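Long-range contact in DNA repair and telomere maintenance protein nbs1 (Schizosaccharomyces pombe, PDB 3HUF), which serves in the MRN complex for DNA double-strand break repair and telomere maintenance, binding phosphorylated partners such as Ctp1 through its FHA and BRCT domains: residues 1-13 and 105-117. Residues are numbered along the deposited sequence; the frame is centred on the assembly and turned at random.
Sequences MWIIEAEGDILKG and CPFTINAYWRSMC
W2 and W113 form a non-hydrogen-bonded pair of the antiparallel strands 2-6 and 109-113, their side chains crossing at about a right angle. From CB of W2, CG lies beside the backbone N (chi1 -86°) and the ring reaches back toward the neighbouring strand. CG and CD1 come first, with CD1 3.5 Å from W113 CE3; here the W113 six-membered ring turns its edge to the W2 five-membered ring in a T-shaped stack, planes at 69°. NE1 also passes close to W113 CE3 but spends its N-H on the carbonyl of C66. The six-membered ring takes W113 CB over one face, nearly on the ring normal. CE3 comes 3.4 Å from Y112 O, and the CZ3 end turns its edge to the A111-Y112 backbone and reaches A111 CB at 4.0 Å. With an alanine in place of W2, the edge of W113 would probably lose the face it meets, and the C66 carbonyl its indole donor. The W113 ring in turn lies with one face against the backbone of M1.

These strands are the first and last of the FHA β-sandwich; joined side by side within one sheet, they bring the chain start next to the exit toward the first BRCT domain. Paired backbone bonds knit I3 to Y112 and E5 to N110, and R114 N continues the pattern to M1 O at 2.8 Å.

On the other side of the sheet, CG of Y112 stands between the backbone N and the carbonyl carbon (chi1 48°), which lays one ring face against I3 CB, 4.1 Å from the ring centroid. E5 CG meets the ring edge in its plane, 3.6 Å from Y112 CE2, while the hydroxyl is hydrogen-bonded to D194, whose carboxylate also forms a salt bridge with R114 NE. Beyond the strands, G8 CA sits over the centre of the F107 ring, 3.9 Å from its centroid.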
ATOM      1  N   MET A   1       3.154  -4.615  -6.139  1.00 40.00           N
ATOM      2  CA  MET A   1       3.505  -5.939  -6.719  1.00 39.98           C
ATOM      3  C   MET A   1       3.878  -5.761  -8.186  1.00 38.77           C
ATOM      4  O   MET A   1       3.553  -4.734  -8.785  1.00 37.04           O
ATOM      5  CB  MET A   1       2.327  -6.898  -6.565  1.00 40.98           C
ATOM      6  CG  MET A   1       2.048  -7.290  -5.099  1.00 44.26           C
ATOM      7  SD  MET A   1       1.014  -8.734  -5.159  1.00 52.32           S
ATOM      8  CE  MET A   1       1.956  -9.437  -6.472  1.00 54.60           C
ATOM      9  N   TRP A   2       4.569  -6.747  -8.742  1.00 37.72           N
ATOM     10  CA  TRP A   2       5.018  -6.704 -10.134  1.00 38.60           C
ATOM     11  C   TRP A   2       3.945  -7.311 -11.019  1.00 38.36           C
ATOM     12  O   TRP A   2       3.340  -8.320 -10.664  1.00 37.80           O
ATOM     13  CB  TRP A   2       6.332  -7.490 -10.328  1.00 38.32           C
ATOM     14  CG  TRP A   2       7.576  -6.694 -10.036  1.00 37.97           C
ATOM     15  CD1 TRP A   2       8.431  -6.839  -8.965  1.00 36.38           C
ATOM     16  CD2 TRP A   2       8.083  -5.612 -10.814  1.00 36.00           C
ATOM     17  NE1 TRP A   2       9.443  -5.900  -9.046  1.00 36.20           N
ATOM     18  CE2 TRP A   2       9.248  -5.139 -10.173  1.00 36.01           C
ATOM     19  CE3 TRP A   2       7.672  -5.001 -12.012  1.00 36.53           C
ATOM     20  CZ2 TRP A   2      10.008  -4.076 -10.689  1.00 35.22           C
ATOM     21  CZ3 TRP A   2       8.440  -3.940 -12.524  1.00 37.36           C
ATOM     22  CH2 TRP A   2       9.584  -3.500 -11.866  1.00 35.36           C
ATOM     23  N   ILE A   3       3.724  -6.675 -12.167  1.00 38.92           N
ATOM     24  CA  ILE A   3       2.789  -7.153 -13.178  1.00 38.44           C
ATOM     25  C   ILE A   3       3.465  -7.092 -14.537  1.00 39.18           C
ATOM     26  O   ILE A   3       4.256  -6.182 -14.775  1.00 38.97           O
ATOM     27  CB  ILE A   3       1.544  -6.271 -13.237  1.00 38.50           C
ATOM     28  CG1 ILE A   3       0.858  -6.200 -11.864  1.00 38.85           C
ATOM     29  CG2 ILE A   3       0.587  -6.765 -14.321  1.00 37.81           C
ATOM     30  CD1 ILE A   3       1.045  -4.823 -11.256  1.00 44.77           C
ATOM     31  N   ILE A   4       3.198  -8.076 -15.405  1.00 39.26           N
ATOM     32  CA  ILE A   4       3.598  -7.981 -16.821  1.00 39.94           C
ATOM     33  C   ILE A   4       2.409  -8.052 -17.787  1.00 39.71           C
ATOM     34  O   ILE A   4       1.423  -8.721 -17.535  1.00 39.06           O
ATOM     35  CB  ILE A   4       4.660  -9.046 -17.239  1.00 40.10           C
ATOM     36  CG1 ILE A   4       4.133 -10.466 -17.020  1.00 39.59           C
ATOM     37  CG2 ILE A   4       5.961  -8.813 -16.486  1.00 40.04           C
ATOM     38  CD1 ILE A   4       4.953 -11.553 -17.690  1.00 40.24           C
ATOM     39  N   GLU A   5       2.524  -7.330 -18.884  1.00 40.32           N
ATOM     40  CA  GLU A   5       1.601  -7.439 -19.989  1.00 41.46           C
ATOM     41  C   GLU A   5       2.378  -7.076 -21.244  1.00 41.91           C
ATOM     42  O   GLU A   5       3.520  -6.623 -21.148  1.00 41.26           O
ATOM     43  CB  GLU A   5       0.374  -6.528 -19.800  1.00 41.22           C
ATOM     44  CG  GLU A   5       0.699  -5.071 -19.586  1.00 44.21           C
ATOM     45  CD  GLU A   5      -0.551  -4.200 -19.483  1.00 48.30           C
ATOM     46  OE1 GLU A   5      -1.674  -4.759 -19.424  1.00 51.26           O
ATOM     47  OE2 GLU A   5      -0.413  -2.956 -19.467  1.00 48.41           O
ATOM     48  N   ALA A   6       1.775  -7.281 -22.415  1.00 42.40           N
ATOM     49  CA  ALA A   6       2.444  -6.969 -23.676  1.00 43.97           C
ATOM     50  C   ALA A   6       1.442  -6.520 -24.713  1.00 45.03           C
ATOM     51  O   ALA A   6       0.236  -6.735 -24.558  1.00 45.39           O
ATOM     52  CB  ALA A   6       3.191  -8.164 -24.184  1.00 43.82           C
ATOM     53  N   GLU A   7       1.956  -5.883 -25.762  1.00 46.42           N
ATOM     54  CA  GLU A   7       1.168  -5.524 -26.932  1.00 47.85           C
ATOM     55  C   GLU A   7       1.303  -6.691 -27.892  1.00 47.30           C
ATOM     56  O   GLU A   7       2.129  -7.587 -27.679  1.00 46.99           O
ATOM     57  CB  GLU A   7       1.698  -4.236 -27.573  1.00 48.57           C
ATOM     58  CG  GLU A   7       0.633  -3.381 -28.243  1.00 53.34           C
ATOM     59  CD  GLU A   7       0.284  -2.136 -27.430  1.00 58.59           C
ATOM     60  OE1 GLU A   7       1.204  -1.316 -27.201  1.00 59.35           O
ATOM     61  OE2 GLU A   7      -0.904  -1.977 -27.044  1.00 59.44           O
ATOM     62  N   GLY A   8       0.514  -6.683 -28.958  1.00 47.14           N
ATOM     63  CA  GLY A   8       0.389  -7.863 -29.795  1.00 47.06           C
ATOM     64  C   GLY A   8      -0.237  -8.938 -28.919  1.00 47.30           C
ATOM     65  O   GLY A   8      -0.723  -8.669 -27.794  1.00 47.63           O
ATOM     66  N   ASP A   9      -0.204 -10.168 -29.400  1.00 46.59           N
ATOM     67  CA  ASP A   9      -0.863 -11.243 -28.678  1.00 45.91           C
ATOM     68  C   ASP A   9       0.186 -12.173 -28.069  1.00 44.62           C
ATOM     69  O   ASP A   9      -0.076 -13.357 -27.841  1.00 44.53           O
ATOM     70  CB  ASP A   9      -1.772 -11.999 -29.652  1.00 46.50           C
ATOM     71  CG  ASP A   9      -3.111 -12.360 -29.043  1.00 49.07           C
ATOM     72  OD1 ASP A   9      -3.654 -13.412 -29.443  1.00 51.20           O
ATOM     73  OD2 ASP A   9      -3.622 -11.601 -28.172  1.00 52.17           O
ATOM     74  N   ILE A  10       1.374 -11.634 -27.798  1.00 43.06           N
ATOM     75  CA  ILE A  10       2.505 -12.477 -27.413  1.00 41.55           C
ATOM     76  C   ILE A  10       2.327 -13.089 -26.006  1.00 41.14           C
ATOM     77  O   ILE A  10       2.869 -14.148 -25.719  1.00 40.46           O
ATOM     78  CB  ILE A  10       3.869 -11.771 -27.633  1.00 41.27           C
ATOM     79  CG1 ILE A  10       4.035 -10.563 -26.712  1.00 40.67           C
ATOM     80  CG2 ILE A  10       4.012 -11.313 -29.106  1.00 40.56           C
ATOM     81  CD1 ILE A  10       5.484 -10.245 -26.345  1.00 39.66           C
ATOM     82  N   LEU A  11       1.521 -12.438 -25.167  1.00 40.82           N
ATOM     83  CA  LEU A  11       1.108 -13.011 -23.875  1.00 40.60           C
ATOM     84  C   LEU A  11      -0.366 -13.404 -23.886  1.00 40.30           C
ATOM     85  O   LEU A  11      -1.032 -13.401 -22.848  1.00 39.83           O
ATOM     86  CB  LEU A  11       1.400 -12.031 -22.726  1.00 40.34           C
ATOM     87  CG  LEU A  11       2.845 -11.942 -22.240  1.00 40.95           C
ATOM     88  CD1 LEU A  11       3.056 -10.731 -21.310  1.00 40.43           C
ATOM     89  CD2 LEU A  11       3.238 -13.235 -21.542  1.00 39.52           C
ATOM     90  N   LYS A  12      -0.862 -13.745 -25.077  1.00 40.49           N
ATOM     91  CA  LYS A  12      -2.265 -14.109 -25.308  1.00 40.88           C
ATOM     92  C   LYS A  12      -3.276 -13.042 -24.911  1.00 40.39           C
ATOM     93  O   LYS A  12      -4.429 -13.358 -24.631  1.00 40.40           O
ATOM     94  CB  LYS A  12      -2.610 -15.448 -24.644  1.00 41.20           C
ATOM     95  CG  LYS A  12      -1.794 -16.616 -25.172  1.00 44.32           C
ATOM     96  CD  LYS A  12      -1.705 -17.740 -24.142  1.00 47.29           C
ATOM     97  CE  LYS A  12      -0.880 -18.898 -24.679  1.00 48.67           C
ATOM     98  NZ  LYS A  12       0.205 -19.198 -23.701  1.00 48.84           N
ATOM     99  N   GLY A  13      -2.855 -11.781 -24.888  1.00 40.33           N
ATOM    100  CA  GLY A  13      -3.755 -10.679 -24.503  1.00 40.27           C
ATOM    101  C   GLY A  13      -4.040 -10.593 -23.009  1.00 40.41           C
ATOM    102  O   GLY A  13      -4.951  -9.869 -22.573  1.00 40.57           O
ATOM    103  N   CYS A 105      11.730  -9.858 -31.141  1.00 42.20           N
ATOM    104  CA  CYS A 105      10.283  -9.743 -31.136  1.00 42.82           C
ATOM    105  C   CYS A 105       9.889  -8.276 -31.125  1.00 43.29           C
ATOM    106  O   CYS A 105      10.333  -7.532 -30.263  1.00 43.53           O
ATOM    107  CB  CYS A 105       9.661 -10.493 -29.969  1.00 42.81           C
ATOM    108  SG  CYS A 105       7.887 -10.282 -29.900  1.00 42.17           S
ATOM    109  N   PRO A 106       9.083  -7.845 -32.119  1.00 44.17           N
ATOM    110  CA  PRO A 106       8.720  -6.424 -32.217  1.00 44.51           C
ATOM    111  C   PRO A 106       7.815  -5.925 -31.075  1.00 44.73           C
ATOM    112  O   PRO A 106       7.652  -4.716 -30.911  1.00 45.40           O
ATOM    113  CB  PRO A 106       8.032  -6.314 -33.591  1.00 44.53           C
ATOM    114  CG  PRO A 106       7.596  -7.685 -33.929  1.00 44.48           C
ATOM    115  CD  PRO A 106       8.501  -8.652 -33.209  1.00 44.01           C
ATOM    116  N   PHE A 107       7.273  -6.841 -30.274  1.00 44.34           N
ATOM    117  CA  PHE A 107       6.469  -6.468 -29.108  1.00 43.95           C
ATOM    118  C   PHE A 107       7.201  -6.752 -27.802  1.00 43.47           C
ATOM    119  O   PHE A 107       7.689  -7.856 -27.584  1.00 43.93           O
ATOM    120  CB  PHE A 107       5.131  -7.206 -29.132  1.00 43.74           C
ATOM    121  CG  PHE A 107       4.372  -7.028 -30.417  1.00 44.80           C
ATOM    122  CD1 PHE A 107       4.361  -8.033 -31.377  1.00 45.02           C
ATOM    123  CD2 PHE A 107       3.691  -5.842 -30.680  1.00 45.77           C
ATOM    124  CE1 PHE A 107       3.674  -7.861 -32.572  1.00 46.60           C
ATOM    125  CE2 PHE A 107       3.007  -5.661 -31.868  1.00 45.24           C
ATOM    126  CZ  PHE A 107       2.995  -6.674 -32.814  1.00 46.37           C
ATOM    127  N   THR A 108       7.273  -5.758 -26.925  1.00 43.13           N
ATOM    128  CA  THR A 108       7.983  -5.921 -25.652  1.00 42.36           C
ATOM    129  C   THR A 108       7.069  -6.411 -24.531  1.00 41.95           C
ATOM    130  O   THR A 108       5.862  -6.123 -24.513  1.00 41.46           O
ATOM    131  CB  THR A 108       8.676  -4.623 -25.218  1.00 42.80           C
ATOM    132  OG1 THR A 108       7.719  -3.548 -25.165  1.00 42.43           O
ATOM    133  CG2 THR A 108       9.786  -4.266 -26.211  1.00 43.31           C
ATOM    134  N   ILE A 109       7.647  -7.178 -23.613  1.00 41.10           N
ATOM    135  CA  ILE A 109       6.984  -7.501 -22.370  1.00 40.47           C
ATOM    136  C   ILE A 109       7.158  -6.307 -21.454  1.00 40.83           C
ATOM    137  O   ILE A 109       8.286  -5.928 -21.126  1.00 41.10           O
ATOM    138  CB  ILE A 109       7.614  -8.723 -21.707  1.00 40.64           C
ATOM    139  CG1 ILE A 109       7.351  -9.967 -22.554  1.00 40.37           C
ATOM    140  CG2 ILE A 109       7.075  -8.920 -20.274  1.00 38.81           C
ATOM    141  CD1 ILE A 109       8.252 -11.089 -22.136  1.00 41.82           C
ATOM    142  N   ASN A 110       6.044  -5.709 -21.053  1.00 40.58           N
ATOM    143  CA  ASN A 110       6.071  -4.530 -20.206  1.00 41.21           C
ATOM    144  C   ASN A 110       5.775  -4.877 -18.746  1.00 40.46           C
ATOM    145  O   ASN A 110       4.628  -5.231 -18.393  1.00 40.47           O
ATOM    146  CB  ASN A 110       5.101  -3.483 -20.752  1.00 42.15           C
ATOM    147  CG  ASN A 110       5.292  -3.248 -22.249  1.00 45.46           C
ATOM    148  OD1 ASN A 110       6.417  -3.040 -22.718  1.00 48.95           O
ATOM    149  ND2 ASN A 110       4.197  -3.276 -23.005  1.00 48.75           N
ATOM    150  N   ALA A 111       6.818  -4.784 -17.914  1.00 39.27           N
ATOM    151  CA  ALA A 111       6.717  -5.018 -16.475  1.00 38.89           C
ATOM    152  C   ALA A 111       6.609  -3.681 -15.750  1.00 38.90           C
ATOM    153  O   ALA A 111       7.334  -2.730 -16.059  1.00 39.05           O
ATOM    154  CB  ALA A 111       7.926  -5.834 -15.953  1.00 38.48           C
ATOM    155  N   TYR A 112       5.655  -3.592 -14.833  1.00 38.05           N
ATOM    156  CA  TYR A 112       5.448  -2.389 -14.055  1.00 38.48           C
ATOM    157  C   TYR A 112       5.079  -2.759 -12.632  1.00 38.37           C
ATOM    158  O   TYR A 112       4.472  -3.791 -12.371  1.00 36.53           O
ATOM    159  CB  TYR A 112       4.397  -1.450 -14.648  1.00 38.67           C
ATOM    160  CG  TYR A 112       3.100  -2.120 -15.039  1.00 42.73           C
ATOM    161  CD1 TYR A 112       1.986  -2.096 -14.176  1.00 45.47           C
ATOM    162  CD2 TYR A 112       2.981  -2.793 -16.256  1.00 43.12           C
ATOM    163  CE1 TYR A 112       0.779  -2.725 -14.521  1.00 46.83           C
ATOM    164  CE2 TYR A 112       1.784  -3.440 -16.602  1.00 47.70           C
ATOM    165  CZ  TYR A 112       0.683  -3.387 -15.734  1.00 47.79           C
ATOM    166  OH  TYR A 112      -0.500  -4.009 -16.087  1.00 50.95           O
ATOM    167  N   TRP A 113       5.482  -1.893 -11.719  1.00 38.76           N
ATOM    168  CA  TRP A 113       5.234  -2.103 -10.313  1.00 39.19           C
ATOM    169  C   TRP A 113       3.965  -1.349  -9.946  1.00 39.35           C
ATOM    170  O   TRP A 113       3.836  -0.169 -10.275  1.00 40.05           O
ATOM    171  CB  TRP A 113       6.443  -1.572  -9.524  1.00 38.27           C
ATOM    172  CG  TRP A 113       6.287  -1.607  -8.034  1.00 38.35           C
ATOM    173  CD1 TRP A 113       5.976  -0.558  -7.209  1.00 36.07           C
ATOM    174  CD2 TRP A 113       6.470  -2.747  -7.188  1.00 36.90           C
ATOM    175  NE1 TRP A 113       5.934  -0.987  -5.902  1.00 37.60           N
ATOM    176  CE2 TRP A 113       6.253  -2.320  -5.856  1.00 37.59           C
ATOM    177  CE3 TRP A 113       6.804  -4.087  -7.425  1.00 35.25           C
ATOM    178  CZ2 TRP A 113       6.362  -3.187  -4.762  1.00 37.63           C
ATOM    179  CZ3 TRP A 113       6.895  -4.964  -6.330  1.00 35.54           C
ATOM    180  CH2 TRP A 113       6.677  -4.505  -5.013  1.00 35.09           C
ATOM    181  N   ARG A 114       3.031  -2.036  -9.300  1.00 38.23           N
ATOM    182  CA  ARG A 114       1.881  -1.384  -8.698  1.00 39.35           C
ATOM    183  C   ARG A 114       2.176  -1.230  -7.203  1.00 39.58           C
ATOM    184  O   ARG A 114       2.562  -2.201  -6.561  1.00 38.88           O
ATOM    185  CB  ARG A 114       0.620  -2.243  -8.894  1.00 39.02           C
ATOM    186  CG  ARG A 114      -0.701  -1.580  -8.470  1.00 41.62           C
ATOM    187  CD  ARG A 114      -1.986  -2.344  -8.994  1.00 41.78           C
ATOM    188  NE  ARG A 114      -2.196  -2.302 -10.452  1.00 42.01           N
ATOM    189  CZ  ARG A 114      -2.619  -1.233 -11.129  1.00 46.29           C
ATOM    190  NH1 ARG A 114      -2.859  -0.082 -10.491  1.00 45.57           N
ATOM    191  NH2 ARG A 114      -2.783  -1.298 -12.452  1.00 45.22           N
ATOM    192  N   SER A 115       1.986  -0.022  -6.669  1.00 39.48           N
ATOM    193  CA  SER A 115       2.182   0.267  -5.242  1.00 40.25           C
ATOM    194  C   SER A 115       1.265  -0.543  -4.361  1.00 40.23           C
ATOM    195  O   SER A 115       0.059  -0.601  -4.589  1.00 40.54           O
ATOM    196  CB  SER A 115       1.915   1.743  -4.950  1.00 40.43           C
ATOM    197  OG  SER A 115       2.932   2.544  -5.499  1.00 42.91           O
ATOM    198  N   MET A 116       1.841  -1.165  -3.343  1.00 39.97           N
ATOM    199  CA  MET A 116       1.066  -1.903  -2.364  1.00 39.96           C
ATOM    200  C   MET A 116       1.995  -2.205  -1.213  1.00 40.11           C
ATOM    201  O   MET A 116       2.925  -3.014  -1.352  1.00 39.47           O
ATOM    202  CB  MET A 116       0.504  -3.197  -2.945  1.00 40.28           C
ATOM    203  CG  MET A 116      -0.585  -3.809  -2.089  1.00 42.36           C
ATOM    204  SD  MET A 116      -1.269  -5.329  -2.787  1.00 49.13           S
ATOM    205  CE  MET A 116      -2.645  -5.503  -1.644  1.00 46.75           C
ATOM    206  N   CYS A 117       1.753  -1.506  -0.102  1.00 39.95           N
ATOM    207  CA  CYS A 117       2.503  -1.658   1.137  1.00 39.76           C
ATOM    208  C   CYS A 117       1.478  -1.672   2.244  1.00 38.42           C
ATOM    209  O   CYS A 117       0.632  -0.785   2.315  1.00 37.20           O
ATOM    210  CB  CYS A 117       3.464  -0.481   1.374  1.00 39.83           C
ATOM    211  SG  CYS A 117       4.898  -0.423   0.281  1.00 45.01           S
TER
HETATM  212  O   HOH W   1       3.440  -4.847  -3.352  1.00 27.04           O
HETATM  213  O   HOH W   2       4.309  -4.567 -26.024  1.00 59.31           O